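Local atomic coordinates of DNA helicase RecQ (Deinococcus radiodurans, PDB entry 4Q48), a protein that probably couples ATP hydrolysis to the unwinding of duplex DNA while translocating 3'-5', this chain being its catalytic core with helicase, zinc-binding and RQC parts. Residues A379-Q384 against G399-C404; Q213-L218 against P333-M338; R475-L480 against Q505-R510. One frame throughout, in Å; residues are numbered along the deposited sequence.

Contact 2 comes first along the chain. It closes a loop of 114 residues by laying strand 212-218 beside strand 334-340 in the second helicase domain. Contact 1 follows and closes a loop of 14 residues around the zinc ion. Contact 3 is last. It closes a loop of 24 residues within the RQC domain. The three loops run in series, and none nests in or crosses another. In space contact 1 lies in the middle. Asn400 and Asp402 bond to Gln213 and Val216 of contact 2. On its other flank Ala379 and Thr380 pack on Leu508 of contact 3. Contacts 2 and 3 do not touch. The zinc module thus joins the helicase sheet to the RQC domain.

Contact 1: residues A379-Q384 against G399-C404. With ZN (zinc ion), chain C.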
ATOM      1  N   ALA A 379      15.008  13.481   0.836  1.00 38.97           N
ATOM      2  CA  ALA A 379      15.815  14.626   1.228  1.00 31.87           C
ATOM      3  C   ALA A 379      14.984  15.442   2.203  1.00 30.77           C
ATOM      4  O   ALA A 379      15.480  16.246   2.963  1.00 35.77           O
ATOM      5  CB  ALA A 379      16.206  15.418   0.031  1.00 28.78           C
ATOM      6  N   THR A 380      13.702  15.147   2.215  1.00 32.38           N
ATOM      7  CA  THR A 380      12.773  15.719   3.167  1.00 31.40           C
ATOM      8  C   THR A 380      12.075  14.568   3.860  1.00 28.91           C
ATOM      9  O   THR A 380      12.134  13.445   3.383  1.00 31.49           O
ATOM     10  CB  THR A 380      11.748  16.646   2.455  1.00 37.26           C
ATOM     11  OG1 THR A 380      11.122  15.939   1.353  1.00 32.41           O
ATOM     12  CG2 THR A 380      12.455  17.872   1.891  1.00 27.27           C
ATOM     13  N   CYS A 381      11.421  14.862   4.975  1.00 31.26           N
ATOM     14  CA  CYS A 381      10.682  13.895   5.817  1.00 33.98           C
ATOM     15  C   CYS A 381      10.339  12.553   5.175  1.00 33.65           C
ATOM     16  O   CYS A 381       9.651  12.524   4.148  1.00 38.00           O
ATOM     17  CB  CYS A 381       9.400  14.563   6.284  1.00 31.72           C
ATOM     18  SG  CYS A 381       8.354  13.594   7.396  1.00 37.33           S
ATOM     19  N   ARG A 382      10.840  11.453   5.744  1.00 32.82           N
ATOM     20  CA  ARG A 382      10.555  10.119   5.198  1.00 31.90           C
ATOM     21  C   ARG A 382       9.082   9.775   5.271  1.00 31.33           C
ATOM     22  O   ARG A 382       8.565   9.124   4.378  1.00 29.70           O
ATOM     23  CB  ARG A 382      11.270   9.009   5.950  1.00 33.08           C
ATOM     24  CG  ARG A 382      12.673   9.239   6.279  1.00 38.92           C
ATOM     25  CD  ARG A 382      13.284   7.913   6.513  1.00 35.49           C
ATOM     26  NE  ARG A 382      13.823   7.506   5.242  1.00 38.57           N
ATOM     27  CZ  ARG A 382      15.039   7.835   4.850  1.00 37.81           C
ATOM     28  NH1 ARG A 382      15.826   8.530   5.666  1.00 38.93           N
ATOM     29  NH2 ARG A 382      15.465   7.451   3.661  1.00 36.77           N
ATOM     30  N   ARG A 383       8.439  10.169   6.371  1.00 28.61           N
ATOM     31  CA  ARG A 383       7.065   9.774   6.645  1.00 27.32           C
ATOM     32  C   ARG A 383       6.156  10.321   5.547  1.00 31.32           C
ATOM     33  O   ARG A 383       5.385   9.572   4.963  1.00 30.79           O
ATOM     34  CB  ARG A 383       6.609  10.271   8.026  1.00 31.79           C
ATOM     35  CG  ARG A 383       5.424   9.505   8.619  1.00 30.97           C
ATOM     36  CD  ARG A 383       4.996  10.037   9.962  1.00 28.91           C
ATOM     37  NE  ARG A 383       6.016   9.844  10.978  1.00 33.55           N
ATOM     38  CZ  ARG A 383       6.061   8.796  11.796  1.00 36.48           C
ATOM     39  NH1 ARG A 383       5.125   7.861  11.702  1.00 36.05           N
ATOM     40  NH2 ARG A 383       7.028   8.686  12.714  1.00 30.82           N
ATOM     41  N   GLN A 384       6.320  11.603   5.212  1.00 32.58           N
ATOM     42  CA  GLN A 384       5.577  12.211   4.116  1.00 30.54           C
ATOM     43  C   GLN A 384       5.694  11.387   2.835  1.00 31.28           C
ATOM     44  O   GLN A 384       4.678  11.125   2.178  1.00 37.43           O
ATOM     45  CB  GLN A 384       6.039  13.640   3.850  1.00 27.38           C
ATOM     46  CG  GLN A 384       5.443  14.671   4.791  1.00 32.32           C
ATOM     47  CD  GLN A 384       6.008  16.076   4.590  1.00 43.32           C
ATOM     48  OE1 GLN A 384       7.152  16.261   4.157  1.00 42.26           O
ATOM     49  NE2 GLN A 384       5.209  17.076   4.932  1.00 49.47           N
ATOM     50  N   GLY A 399       8.636  15.186  12.249  1.00 35.94           N
ATOM     51  CA  GLY A 399       9.426  15.428  13.441  1.00 34.29           C
ATOM     52  C   GLY A 399       9.740  14.152  14.205  1.00 35.98           C
ATOM     53  O   GLY A 399      10.214  14.190  15.340  1.00 37.18           O
ATOM     54  N   ASN A 400       9.445  13.010  13.597  1.00 34.24           N
ATOM     55  CA  ASN A 400       9.780  11.741  14.214  1.00 30.46           C
ATOM     56  C   ASN A 400      10.343  10.781  13.173  1.00 33.66           C
ATOM     57  O   ASN A 400      10.033   9.591  13.175  1.00 33.69           O
ATOM     58  CB  ASN A 400       8.565  11.124  14.887  1.00 27.86           C
ATOM     59  CG  ASN A 400       8.946  10.124  15.959  1.00 33.87           C
ATOM     60  OD1 ASN A 400       9.915  10.340  16.699  1.00 33.78           O
ATOM     61  ND2 ASN A 400       8.207   9.003  16.036  1.00 29.95           N
ATOM     62  N   CYS A 401      11.200  11.291  12.298  1.00 31.79           N
ATOM     63  CA  CYS A 401      11.931  10.415  11.395  1.00 34.35           C
ATOM     64  C   CYS A 401      13.376  10.903  11.324  1.00 34.14           C
ATOM     65  O   CYS A 401      13.671  12.041  11.724  1.00 31.95           O
ATOM     66  CB  CYS A 401      11.277  10.374  10.010  1.00 32.68           C
ATOM     67  SG  CYS A 401      11.515  11.838   9.049  1.00 36.95           S
ATOM     68  N   ASP A 402      14.286  10.034  10.889  1.00 27.58           N
ATOM     69  CA  ASP A 402      15.689  10.407  10.891  1.00 30.57           C
ATOM     70  C   ASP A 402      15.985  11.585   9.974  1.00 34.41           C
ATOM     71  O   ASP A 402      16.852  12.385  10.280  1.00 39.73           O
ATOM     72  CB  ASP A 402      16.567   9.218  10.538  1.00 32.65           C
ATOM     73  CG  ASP A 402      16.263   8.645   9.184  1.00 37.78           C
ATOM     74  OD1 ASP A 402      15.264   9.073   8.541  1.00 39.05           O
ATOM     75  OD2 ASP A 402      17.016   7.730   8.783  1.00 36.70           O
ATOM     76  N   VAL A 403      15.252  11.726   8.877  1.00 33.27           N
ATOM     77  CA  VAL A 403      15.438  12.884   8.012  1.00 31.33           C
ATOM     78  C   VAL A 403      15.037  14.180   8.710  1.00 32.75           C
ATOM     79  O   VAL A 403      15.779  15.166   8.671  1.00 30.95           O
ATOM     80  CB  VAL A 403      14.613  12.737   6.711  1.00 34.01           C
ATOM     81  CG1 VAL A 403      14.523  14.058   5.952  1.00 26.01           C
ATOM     82  CG2 VAL A 403      15.188  11.624   5.844  1.00 33.88           C
ATOM     83  N   CYS A 404      13.872  14.158   9.364  1.00 34.00           N
ATOM     84  CA  CYS A 404      13.355  15.305  10.117  1.00 29.22           C
ATOM     85  C   CYS A 404      14.302  15.715  11.258  1.00 33.47           C
ATOM     86  O   CYS A 404      14.574  16.902  11.456  1.00 28.62           O
ATOM     87  CB  CYS A 404      11.969  14.986  10.682  1.00 31.34           C
ATOM     88  SG  CYS A 404      10.616  15.456   9.672  1.00 36.85           S
TER
HETATM   89 ZN    ZN C 801       9.722  13.269   9.297  1.00 35.00          ZN
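Asn400 meets Arg383 through its backbone oxygen. Arg383 NH2 donates to Asn400 O at 3.2 Å, coming from above the carbonyl plane and not along a lone pair. The same NH2 also serves Ile212 O, and NH1 forms a salt bridge with Asp208. The amide of Asn400 is nearly parallel to the guanidinium (3° apart) but stepped off its plane, and its OD1 accepts from Gln213.

Cys401 binds zinc through SG at 2.3 Å. This sulfur also caps the helix that follows, accepting from Cys404 N. Arg382 N adds a weak bond to Cys401 SG at 3.4 Å.

Asp402 takes Arg382 in a salt bridge. Asp402 OD1 lies 3.0 Å from Arg382 NH1, near the guanidinium plane. NH1 meets it on the syn side, somewhat out of the carboxylate plane, with an N-H...O angle of 165°. Asp402 OD2 accepts from Val216 N, and Arg382 has a cation-pi contact with Tyr375, so both ends of the bridge are anchored.

Val403 points toward 379-384. With chi1 at 166°, it turns CG1 onto the face of the Thr380-Cys381 peptide, while CG2 lies by the arm of Arg382.

Cys404 SG binds zinc at 2.4 Å and accepts from Gly399 N. Cys381 SG, also 2.4 Å from the zinc, comes from 379-384 and caps its helix through Gln384 N. Cys398 completes the four-cysteine zinc site of the RecQ zinc-binding domain.

Contact 2: residues Q213-L218 against P333-M338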
ATOM      1  N   GLN A 213       8.960   5.597  14.938  1.00 32.05           N
ATOM      2  CA  GLN A 213       9.943   6.499  14.340  1.00 29.48           C
ATOM      3  C   GLN A 213      10.660   5.817  13.166  1.00 31.40           C
ATOM      4  O   GLN A 213      11.188   4.720  13.334  1.00 36.02           O
ATOM      5  CB  GLN A 213      10.945   6.972  15.380  1.00 24.08           C
ATOM      6  CG  GLN A 213      12.165   7.600  14.766  1.00 32.05           C
ATOM      7  CD  GLN A 213      13.022   8.394  15.739  1.00 34.09           C
ATOM      8  OE1 GLN A 213      14.256   8.266  15.760  1.00 32.78           O
ATOM      9  NE2 GLN A 213      12.375   9.228  16.543  1.00 29.90           N
ATOM     10  N   TYR A 214      10.664   6.433  11.978  1.00 29.22           N
ATOM     11  CA  TYR A 214      11.268   5.769  10.797  1.00 34.55           C
ATOM     12  C   TYR A 214      12.731   6.173  10.532  1.00 33.37           C
ATOM     13  O   TYR A 214      13.073   7.363  10.530  1.00 30.68           O
ATOM     14  CB  TYR A 214      10.426   6.022   9.540  1.00 34.09           C
ATOM     15  CG  TYR A 214       9.049   5.406   9.635  1.00 33.60           C
ATOM     16  CD1 TYR A 214       8.815   4.091   9.241  1.00 28.29           C
ATOM     17  CD2 TYR A 214       7.991   6.137  10.163  1.00 33.47           C
ATOM     18  CE1 TYR A 214       7.553   3.533   9.345  1.00 29.93           C
ATOM     19  CE2 TYR A 214       6.741   5.586  10.295  1.00 36.32           C
ATOM     20  CZ  TYR A 214       6.518   4.289   9.881  1.00 36.52           C
ATOM     21  OH  TYR A 214       5.248   3.779  10.018  1.00 35.43           O
ATOM     22  N   ARG A 215      13.587   5.164  10.368  1.00 29.04           N
ATOM     23  CA  ARG A 215      14.990   5.382  10.044  1.00 31.39           C
ATOM     24  C   ARG A 215      15.517   4.462   8.964  1.00 33.69           C
ATOM     25  O   ARG A 215      15.359   3.235   9.034  1.00 32.90           O
ATOM     26  CB  ARG A 215      15.880   5.201  11.264  1.00 32.23           C
ATOM     27  CG  ARG A 215      15.688   6.198  12.384  1.00 34.20           C
ATOM     28  CD  ARG A 215      16.729   5.902  13.444  1.00 31.24           C
ATOM     29  NE  ARG A 215      16.191   6.167  14.763  1.00 36.87           N
ATOM     30  CZ  ARG A 215      16.744   5.734  15.882  1.00 31.75           C
ATOM     31  NH1 ARG A 215      17.846   5.009  15.811  1.00 28.27           N
ATOM     32  NH2 ARG A 215      16.175   6.017  17.048  1.00 27.66           N
ATOM     33  N   VAL A 216      16.187   5.070   7.988  1.00 32.79           N
ATOM     34  CA  VAL A 216      16.898   4.339   6.953  1.00 32.74           C
ATOM     35  C   VAL A 216      18.309   4.924   6.902  1.00 34.32           C
ATOM     36  O   VAL A 216      18.485   6.127   7.012  1.00 37.76           O
ATOM     37  CB  VAL A 216      16.198   4.457   5.578  1.00 33.09           C
ATOM     38  CG1 VAL A 216      16.929   3.648   4.551  1.00 30.53           C
ATOM     39  CG2 VAL A 216      14.735   4.009   5.668  1.00 29.40           C
ATOM     40  N   GLY A 217      19.318   4.080   6.774  1.00 32.27           N
ATOM     41  CA  GLY A 217      20.679   4.565   6.719  1.00 24.42           C
ATOM     42  C   GLY A 217      21.548   3.584   5.957  1.00 38.05           C
ATOM     43  O   GLY A 217      21.077   2.488   5.574  1.00 36.17           O
ATOM     44  N   LEU A 218      22.830   3.935   5.798  1.00 39.63           N
ATOM     45  CA  LEU A 218      23.736   3.173   4.932  1.00 40.69           C
ATOM     46  C   LEU A 218      24.291   1.941   5.633  1.00 33.09           C
ATOM     47  O   LEU A 218      24.741   2.031   6.749  1.00 34.58           O
ATOM     48  CB  LEU A 218      24.885   4.086   4.471  1.00 38.26           C
ATOM     49  CG  LEU A 218      26.058   3.403   3.754  1.00 39.75           C
ATOM     50  CD1 LEU A 218      25.568   2.596   2.591  1.00 32.56           C
ATOM     51  CD2 LEU A 218      27.134   4.399   3.308  1.00 36.50           C
ATOM     52  N   PRO A 333       6.319   4.350  22.040  1.00 33.67           N
ATOM     53  CA  PRO A 333       7.382   4.608  21.056  1.00 31.53           C
ATOM     54  C   PRO A 333       8.077   3.342  20.559  1.00 35.04           C
ATOM     55  O   PRO A 333       8.427   2.469  21.358  1.00 42.80           O
ATOM     56  CB  PRO A 333       8.378   5.477  21.829  1.00 26.87           C
ATOM     57  CG  PRO A 333       7.567   6.171  22.848  1.00 27.65           C
ATOM     58  CD  PRO A 333       6.528   5.140  23.268  1.00 36.13           C
ATOM     59  N   SER A 334       8.271   3.243  19.253  1.00 30.64           N
ATOM     60  CA  SER A 334       9.017   2.146  18.694  1.00 31.04           C
ATOM     61  C   SER A 334       9.791   2.684  17.517  1.00 31.46           C
ATOM     62  O   SER A 334       9.439   3.731  16.978  1.00 34.08           O
ATOM     63  CB  SER A 334       8.096   1.005  18.286  1.00 35.74           C
ATOM     64  OG  SER A 334       7.444   0.487  19.423  1.00 37.90           O
ATOM     65  N   THR A 335      10.866   1.993  17.149  1.00 31.21           N
ATOM     66  CA  THR A 335      11.737   2.425  16.066  1.00 29.01           C
ATOM     67  C   THR A 335      11.690   1.452  14.906  1.00 30.88           C
ATOM     68  O   THR A 335      11.757   0.241  15.102  1.00 28.78           O
ATOM     69  CB  THR A 335      13.212   2.508  16.487  1.00 35.11           C
ATOM     70  OG1 THR A 335      13.363   3.133  17.776  1.00 37.96           O
ATOM     71  CG2 THR A 335      14.026   3.210  15.388  1.00 30.26           C
ATOM     72  N   ALA A 336      11.580   1.968  13.694  1.00 33.11           N
ATOM     73  CA  ALA A 336      11.827   1.141  12.534  1.00 26.89           C
ATOM     74  C   ALA A 336      13.162   1.589  12.012  1.00 29.54           C
ATOM     75  O   ALA A 336      13.343   2.770  11.718  1.00 28.82           O
ATOM     76  CB  ALA A 336      10.740   1.280  11.510  1.00 31.31           C
ATOM     77  N   TRP A 337      14.104   0.645  11.966  1.00 30.96           N
ATOM     78  CA  TRP A 337      15.520   0.889  11.684  1.00 25.73           C
ATOM     79  C   TRP A 337      15.949   0.014  10.515  1.00 31.43           C
ATOM     80  O   TRP A 337      15.793  -1.217  10.570  1.00 29.81           O
ATOM     81  CB  TRP A 337      16.311   0.560  12.926  1.00 28.87           C
ATOM     82  CG  TRP A 337      17.799   0.716  12.931  1.00 28.94           C
ATOM     83  CD1 TRP A 337      18.506   1.739  13.490  1.00 29.94           C
ATOM     84  CD2 TRP A 337      18.770  -0.240  12.467  1.00 29.14           C
ATOM     85  NE1 TRP A 337      19.861   1.498  13.379  1.00 36.88           N
ATOM     86  CE2 TRP A 337      20.051   0.292  12.754  1.00 33.09           C
ATOM     87  CE3 TRP A 337      18.684  -1.488  11.836  1.00 28.03           C
ATOM     88  CZ2 TRP A 337      21.238  -0.376  12.417  1.00 25.57           C
ATOM     89  CZ3 TRP A 337      19.869  -2.142  11.487  1.00 29.83           C
ATOM     90  CH2 TRP A 337      21.126  -1.585  11.796  1.00 29.00           C
ATOM     91  N   MET A 338      16.445   0.628   9.440  1.00 31.18           N
ATOM     92  CA  MET A 338      16.872  -0.131   8.256  1.00 30.15           C
ATOM     93  C   MET A 338      18.181   0.393   7.652  1.00 33.22           C
ATOM     94  O   MET A 338      18.406   1.606   7.479  1.00 28.13           O
ATOM     95  CB  MET A 338      15.784  -0.147   7.176  1.00 30.23           C
ATOM     96  CG  MET A 338      16.258  -0.687   5.810  1.00 31.42           C
ATOM     97  SD  MET A 338      14.970  -0.899   4.543  1.00 43.96           S
ATOM     98  CE  MET A 338      14.592   0.783   4.100  1.00 33.23           C
TER
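Val216 and Met338 lie side by side on the buried face of two parallel strands. Met338 CE is 3.6 Å from Val216 CG2. The methionine chain bends at its last torsion (chi3 72°), which brings the methyl against both methyls of Val216. On the same face Ala336 CB sits by Tyr214 CD1 at 4.1 Å. Helices 317-324 and 359-376 cover this side.

Five backbone hydrogen bonds join the strands, from Gln213 N to Ser334 O at one end to Gly217 N to Met338 O at the other. Strand 212-218 is the outermost strand of the parallel sheet in the second RecA-like domain of the helicase, and strand 334-340 is its neighbour there.

On the other face Thr335 is buried, but Gln213, Arg215 and Trp337 are looser and partly exposed. Phe229 of helix 222-233 stacks on Trp337. Arg215 NE donates to Gln213 OE1 at 3.0 Å, on a lone pair; NH2 reaches the same oxygen from above the carbonyl plane. Gln213 NE2 goes to Asn400, and Arg215 NH1 to Glu233 in a salt bridge. Across the strands the guanidinium makes no hydrogen bond. Thr335 CG2 lies over one face, offset toward the rim, and the edge of the Trp337 ring comes no closer than 4.1 Å, from CD1 to Arg215 NH1.

Contact 3: residues R475-L480 against Q505-R510; sequences RQLVSL and QKLLLR
The carboxamide of Gln476 is the flat group here. Leu509 lies over one of its faces, displaced toward the oxygen: Leu509 CG is 3.7 Å from Gln476 OE1. Segment 505-510 places nothing against the other face, and none of its side chains meets the edges of the amide. The contact belongs to the RQC domain, a winged-helix fold. It sets the end of helix 467-479 against the chain that leads into strand 508-510. That strand pairs antiparallel with strand 410-412.

The side chains of Gln476 and Leu509 run alongside each other in opposite senses. The glutamine chain bends at its second torsion (chi2 72°), which turns the amide along the leucine. Its CG does most of the touching. Gln476 CG is 3.6 Å from Leu509 CD1 and 3.9 Å from Leu507 CD1, so this one carbon bridges two leucines of the strand side. The two segments share no hydrogen bond, and the contact is apolar apart from the amide. With an alanine here, CG and the amide are gone, and Leu509 and Leu507 CD1 would probably be left with a gap on the helix side.

Leu507 is buried and points at the helix. Its backbone is fixed by bonds to Leu413 and to Thr414 OG1. Leu507 and Leu477 both touch Ala417 of helix 414-426. Leu480 also reaches Leu507 CD1, crossing it at a slant. That methyl therefore meets two side chains of 475-480: besides Gln476 CG, Leu507 CD1 has Leu480 CD1 at 4.0 Å. The other methyl is held more loosely, with Leu507 CD2 4.4 Å from Leu477 CD2.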
ATOM      1  N   ARG A 475      13.749  12.716 -13.583  1.00 34.35           N
ATOM      2  CA  ARG A 475      13.487  11.456 -12.903  1.00 29.00           C
ATOM      3  C   ARG A 475      12.951  11.752 -11.544  1.00 30.59           C
ATOM      4  O   ARG A 475      12.031  11.098 -11.046  1.00 33.44           O
ATOM      5  CB  ARG A 475      14.741  10.594 -12.818  1.00 33.86           C
ATOM      6  CG  ARG A 475      15.055   9.873 -14.126  1.00 47.45           C
ATOM      7  CD  ARG A 475      16.160   8.837 -13.979  1.00 47.20           C
ATOM      8  NE  ARG A 475      17.388   9.443 -13.475  1.00 53.26           N
ATOM      9  CZ  ARG A 475      18.319   9.982 -14.263  1.00 45.02           C
ATOM     10  NH1 ARG A 475      18.149   9.956 -15.580  1.00 45.64           N
ATOM     11  NH2 ARG A 475      19.421  10.521 -13.736  1.00 33.50           N
ATOM     12  N   GLN A 476      13.517  12.785 -10.957  1.00 33.49           N
ATOM     13  CA  GLN A 476      13.186  13.136  -9.605  1.00 33.97           C
ATOM     14  C   GLN A 476      11.737  13.591  -9.551  1.00 33.36           C
ATOM     15  O   GLN A 476      10.986  13.180  -8.655  1.00 29.80           O
ATOM     16  CB  GLN A 476      14.140  14.220  -9.096  1.00 37.67           C
ATOM     17  CG  GLN A 476      14.173  14.262  -7.601  1.00 43.67           C
ATOM     18  CD  GLN A 476      14.897  13.057  -7.009  1.00 49.07           C
ATOM     19  OE1 GLN A 476      15.980  12.662  -7.473  1.00 42.60           O
ATOM     20  NE2 GLN A 476      14.244  12.407  -6.039  1.00 46.91           N
ATOM     21  N   LEU A 477      11.335  14.394 -10.542  1.00 30.60           N
ATOM     22  CA  LEU A 477       9.960  14.881 -10.597  1.00 29.69           C
ATOM     23  C   LEU A 477       9.029  13.725 -10.899  1.00 30.15           C
ATOM     24  O   LEU A 477       7.901  13.673 -10.399  1.00 31.26           O
ATOM     25  CB  LEU A 477       9.797  15.988 -11.636  1.00 27.31           C
ATOM     26  CG  LEU A 477      10.358  17.342 -11.204  1.00 24.63           C
ATOM     27  CD1 LEU A 477      10.464  18.301 -12.388  1.00 22.51           C
ATOM     28  CD2 LEU A 477       9.525  17.915 -10.100  1.00 21.00           C
ATOM     29  N   VAL A 478       9.511  12.777 -11.694  1.00 31.38           N
ATOM     30  CA  VAL A 478       8.698  11.611 -12.007  1.00 34.77           C
ATOM     31  C   VAL A 478       8.541  10.786 -10.746  1.00 32.89           C
ATOM     32  O   VAL A 478       7.412  10.443 -10.370  1.00 33.19           O
ATOM     33  CB  VAL A 478       9.287  10.741 -13.146  1.00 31.04           C
ATOM     34  CG1 VAL A 478       8.486   9.457 -13.287  1.00 23.53           C
ATOM     35  CG2 VAL A 478       9.257  11.507 -14.452  1.00 30.63           C
ATOM     36  N   SER A 479       9.662  10.470 -10.093  1.00 31.03           N
ATOM     37  CA  SER A 479       9.613   9.600  -8.912  1.00 31.07           C
ATOM     38  C   SER A 479       8.747  10.125  -7.805  1.00 31.50           C
ATOM     39  O   SER A 479       8.107   9.339  -7.122  1.00 36.31           O
ATOM     40  CB  SER A 479      10.999   9.341  -8.354  1.00 24.98           C
ATOM     41  OG  SER A 479      11.681   8.472  -9.223  1.00 40.08           O
ATOM     42  N   LEU A 480       8.694  11.444  -7.647  1.00 28.18           N
ATOM     43  CA  LEU A 480       7.946  12.028  -6.548  1.00 27.07           C
ATOM     44  C   LEU A 480       6.485  12.324  -6.950  1.00 34.37           C
ATOM     45  O   LEU A 480       5.670  12.793  -6.135  1.00 35.62           O
ATOM     46  CB  LEU A 480       8.672  13.278  -6.049  1.00 28.17           C
ATOM     47  CG  LEU A 480      10.023  12.933  -5.369  1.00 37.87           C
ATOM     48  CD1 LEU A 480      10.988  14.115  -5.219  1.00 34.71           C
ATOM     49  CD2 LEU A 480       9.831  12.263  -4.000  1.00 32.73           C
ATOM     50  N   GLN A 505       6.287  24.862  -2.747  1.00 42.08           N
ATOM     51  CA  GLN A 505       7.018  23.634  -2.463  1.00 40.17           C
ATOM     52  C   GLN A 505       8.381  23.613  -3.173  1.00 40.35           C
ATOM     53  O   GLN A 505       8.549  24.205  -4.244  1.00 41.29           O
ATOM     54  CB  GLN A 505       6.187  22.415  -2.865  1.00 39.66           C
ATOM     55  CG  GLN A 505       5.303  21.861  -1.745  1.00 52.91           C
ATOM     56  CD  GLN A 505       4.183  20.928  -2.258  1.00 59.19           C
ATOM     57  OE1 GLN A 505       4.415  20.068  -3.121  1.00 46.99           O
ATOM     58  NE2 GLN A 505       2.973  21.073  -1.687  1.00 50.21           N
ATOM     59  N   LYS A 506       9.345  22.919  -2.572  1.00 38.69           N
ATOM     60  CA  LYS A 506      10.721  22.908  -3.045  1.00 29.31           C
ATOM     61  C   LYS A 506      11.080  21.528  -3.579  1.00 30.92           C
ATOM     62  O   LYS A 506      10.561  20.524  -3.097  1.00 28.60           O
ATOM     63  CB  LYS A 506      11.708  23.259  -1.925  1.00 30.37           C
ATOM     64  CG  LYS A 506      11.755  24.680  -1.431  1.00 30.88           C
ATOM     65  CD  LYS A 506      12.764  24.777  -0.275  1.00 40.26           C
ATOM     66  CE  LYS A 506      12.682  26.095   0.538  1.00 51.92           C
ATOM     67  NZ  LYS A 506      13.238  27.335  -0.118  1.00 41.30           N
ATOM     68  N   LEU A 507      11.964  21.470  -4.572  1.00 28.11           N
ATOM     69  CA  LEU A 507      12.550  20.187  -4.975  1.00 27.85           C
ATOM     70  C   LEU A 507      13.962  20.027  -4.415  1.00 29.56           C
ATOM     71  O   LEU A 507      14.857  20.748  -4.827  1.00 34.58           O
ATOM     72  CB  LEU A 507      12.608  20.069  -6.482  1.00 28.63           C
ATOM     73  CG  LEU A 507      13.312  18.816  -6.962  1.00 30.47           C
ATOM     74  CD1 LEU A 507      12.532  17.596  -6.483  1.00 35.98           C
ATOM     75  CD2 LEU A 507      13.483  18.814  -8.470  1.00 25.45           C
ATOM     76  N   LEU A 508      14.176  19.127  -3.456  1.00 33.72           N
ATOM     77  CA  LEU A 508      15.512  18.954  -2.868  1.00 24.88           C
ATOM     78  C   LEU A 508      16.095  17.574  -3.136  1.00 28.52           C
ATOM     79  O   LEU A 508      15.480  16.570  -2.832  1.00 32.43           O
ATOM     80  CB  LEU A 508      15.477  19.192  -1.361  1.00 22.98           C
ATOM     81  CG  LEU A 508      14.735  20.446  -0.856  1.00 31.44           C
ATOM     82  CD1 LEU A 508      14.917  20.665   0.646  1.00 21.05           C
ATOM     83  CD2 LEU A 508      15.176  21.687  -1.622  1.00 30.12           C
ATOM     84  N   LEU A 509      17.322  17.533  -3.633  1.00 28.10           N
ATOM     85  CA  LEU A 509      18.082  16.303  -3.726  1.00 28.66           C
ATOM     86  C   LEU A 509      19.146  16.266  -2.604  1.00 37.24           C
ATOM     87  O   LEU A 509      19.584  17.320  -2.088  1.00 31.12           O
ATOM     88  CB  LEU A 509      18.748  16.178  -5.094  1.00 33.53           C
ATOM     89  CG  LEU A 509      17.946  15.602  -6.268  1.00 43.33           C
ATOM     90  CD1 LEU A 509      16.769  16.511  -6.690  1.00 37.24           C
ATOM     91  CD2 LEU A 509      18.852  15.326  -7.437  1.00 41.77           C
ATOM     92  N   ARG A 510      19.521  15.057  -2.185  1.00 40.41           N
ATOM     93  CA  ARG A 510      20.609  14.899  -1.213  1.00 37.69           C
ATOM     94  C   ARG A 510      21.877  15.438  -1.827  1.00 41.17           C
ATOM     95  O   ARG A 510      22.081  15.247  -3.031  1.00 40.31           O
ATOM     96  CB  ARG A 510      20.769  13.445  -0.832  1.00 35.29           C
ATOM     97  CG  ARG A 510      19.930  13.097   0.345  1.00 28.32           C
ATOM     98  CD  ARG A 510      19.876  11.613   0.529  1.00 35.85           C
ATOM     99  NE  ARG A 510      19.135  11.321   1.748  1.00 46.32           N
ATOM    100  CZ  ARG A 510      19.694  11.083   2.931  1.00 51.89           C
ATOM    101  NH1 ARG A 510      21.022  11.042   3.054  1.00 41.33           N
ATOM    102  NH2 ARG A 510      18.908  10.854   3.981  1.00 50.62           N
TER